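Local coordinates for protein BamaA.19900.a (Balamuthia mandrillaris, PDB 6VZZ) that probably phosphorylates glucose at the expense of ATP, as a glucokinase of the actin-like ATPase clan captured here with its sugar bound, at residues A[155-160]-A[378-383]. Numbering follows the deposited sequence.
Sequences SSMNAS and VNLNLH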
loop_
_atom_site.group_PDB
_atom_site.type_symbol
_atom_site.label_atom_id
_atom_site.label_comp_id
_atom_site.label_asym_id
_atom_site.label_seq_id
_atom_site.Cartn_x
_atom_site.Cartn_y
_atom_site.Cartn_z
ATOM N N SER A 155 9.870 16.271 -1.858
ATOM C CA SER A 155 9.174 17.192 -0.969
ATOM C C SER A 155 9.970 18.474 -0.782
ATOM O O SER A 155 9.406 19.576 -0.778
ATOM C CB SER A 155 8.911 16.519 0.376
ATOM O OG SER A 155 8.332 17.433 1.301
ATOM N N SER A 156 11.288 18.347 -0.637
ATOM C CA SER A 156 12.145 19.519 -0.513
ATOM C C SER A 156 12.040 20.416 -1.744
ATOM O O SER A 156 11.928 21.641 -1.622
ATOM C CB SER A 156 13.584 19.064 -0.283
ATOM O OG SER A 156 14.467 20.153 -0.405
ATOM N N MET A 157 12.053 19.824 -2.940
ATOM C CA MET A 157 11.979 20.631 -4.151
ATOM C C MET A 157 10.585 21.194 -4.367
ATOM O O MET A 157 10.440 22.289 -4.923
ATOM C CB MET A 157 12.412 19.810 -5.358
ATOM C CG MET A 157 13.845 19.388 -5.286
ATOM S SD MET A 157 14.491 18.976 -6.897
ATOM C CE MET A 157 16.243 18.897 -6.498
ATOM N N ASN A 158 9.553 20.465 -3.942
ATOM C CA ASN A 158 8.207 21.012 -4.026
ATOM C C ASN A 158 8.057 22.222 -3.115
ATOM O O ASN A 158 7.378 23.189 -3.469
ATOM C CB ASN A 158 7.182 19.942 -3.672
ATOM C CG ASN A 158 5.774 20.377 -3.983
ATOM O OD1 ASN A 158 5.362 20.375 -5.140
ATOM N ND2 ASN A 158 5.019 20.748 -2.955
ATOM N N ALA A 159 8.714 22.197 -1.953
ATOM C CA ALA A 159 8.597 23.296 -0.999
ATOM C C ALA A 159 9.237 24.581 -1.516
ATOM O O ALA A 159 8.776 25.677 -1.178
ATOM C CB ALA A 159 9.215 22.895 0.340
ATOM N N SER A 160 10.298 24.482 -2.316
ATOM C CA SER A 160 10.916 25.659 -2.914
ATOM C C SER A 160 10.473 25.869 -4.357
ATOM O O SER A 160 11.160 26.568 -5.112
ATOM C CB SER A 160 12.442 25.571 -2.823
ATOM O OG SER A 160 12.889 24.226 -2.893
ATOM N N VAL A 378 19.264 14.248 -11.737
ATOM C CA VAL A 378 19.484 14.881 -10.446
ATOM C C VAL A 378 19.317 13.775 -9.417
ATOM O O VAL A 378 18.401 12.949 -9.519
ATOM C CB VAL A 378 18.529 16.070 -10.208
ATOM C CG1 VAL A 378 17.079 15.658 -10.354
ATOM C CG2 VAL A 378 18.768 16.669 -8.839
ATOM N N ASN A 379 20.230 13.687 -8.460
ATOM C CA ASN A 379 20.169 12.561 -7.537
ATOM C C ASN A 379 19.259 12.977 -6.392
ATOM O O ASN A 379 19.675 13.601 -5.420
ATOM C CB ASN A 379 21.556 12.132 -7.079
ATOM C CG ASN A 379 21.570 10.692 -6.591
ATOM O OD1 ASN A 379 20.564 10.194 -6.092
ATOM N ND2 ASN A 379 22.694 10.010 -6.754
ATOM N N LEU A 380 17.977 12.660 -6.539
ATOM C CA LEU A 380 16.997 13.039 -5.533
ATOM C C LEU A 380 17.258 12.326 -4.217
ATOM O O LEU A 380 16.946 12.869 -3.152
ATOM C CB LEU A 380 15.585 12.741 -6.047
ATOM C CG LEU A 380 15.042 13.691 -7.124
ATOM C CD1 LEU A 380 13.768 13.133 -7.744
ATOM C CD2 LEU A 380 14.772 15.068 -6.548
ATOM N N ASN A 381 17.826 11.118 -4.271
ATOM C CA ASN A 381 18.179 10.395 -3.054
ATOM C C ASN A 381 19.172 11.184 -2.216
ATOM O O ASN A 381 19.036 11.260 -0.988
ATOM C CB ASN A 381 18.767 9.030 -3.407
ATOM C CG ASN A 381 17.791 8.155 -4.156
ATOM O OD1 ASN A 381 16.680 8.583 -4.480
ATOM N ND2 ASN A 381 18.200 6.925 -4.449
ATOM N N LEU A 382 20.190 11.760 -2.864
ATOM C CA LEU A 382 21.200 12.512 -2.132
ATOM C C LEU A 382 20.604 13.768 -1.520
ATOM O O LEU A 382 20.923 14.111 -0.375
ATOM C CB LEU A 382 22.372 12.865 -3.045
ATOM C CG LEU A 382 23.265 11.711 -3.494
ATOM C CD1 LEU A 382 24.286 12.230 -4.466
ATOM C CD2 LEU A 382 23.945 11.062 -2.302
ATOM N N HIS A 383 19.737 14.465 -2.265
ATOM C CA HIS A 383 19.042 15.616 -1.698
ATOM C C HIS A 383 18.245 15.208 -0.468
ATOM O O HIS A 383 18.303 15.876 0.571
ATOM C CB HIS A 383 18.121 16.263 -2.738
ATOM C CG HIS A 383 18.828 17.152 -3.712
ATOM N ND1 HIS A 383 19.158 16.748 -4.988
ATOM C CD2 HIS A 383 19.258 18.430 -3.602
ATOM C CE1 HIS A 383 19.761 17.737 -5.622
ATOM N NE2 HIS A 383 19.838 18.769 -4.801
#
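Met157 in the last turn of helix 146-159 reaches across to Val378, Leu380 and His383, where the chain leaves a loop and enters helix 380-389 with Asn379 at the N-cap position; no backbone hydrogen bond joins the two segments. Met157 makes every close contact from the 155-160 side. Its CG lies anti to its carbonyl carbon (chi1 -64°) and the chain runs extended beyond CG, which carries sulfur and methyl clear of the parent helix. The terminal CE settles over one face of the His383 imidazole, 3.9 Å from the ring centroid and only 11° off the ring normal, a CH-pi contact with the side chains crossing at about a right angle. CE also touches CG2 of Val378 at 4.1 Å. One atom back, SD packs against CD2 of Leu380 at 3.9 Å; this leucine branch bends toward the methionine although its CB does not, and the leucine also rests on Val154 of helix 146-159. The imidazole is held by the N-cap residue of its own helix: His383 ND1 donates to Asn379 O at 3.2 Å from above the carbonyl plane, and the same oxygen accepts His383 N. A weak bond between His383 NE2 and Asp59 O and an edge-to-face contact with Phe61 probably help hold its rotation. Asn381 bonds to Thr150 OG1 and to Asp42 OD1, tying the start of helix 380-389 to helix 146-159 and strand 37-43. This is plain packing of the C-terminal helix on helix 146-159, whose first residue, Asp146, lines the glucose pocket. With no hydrogen bond between the segments, their direct association is probably van der Waals and CH-pi; carbonyls at both ring nitrogens, one bond weak, would favour a protonated imidazole if both hold and probably keep its face toward the methyl.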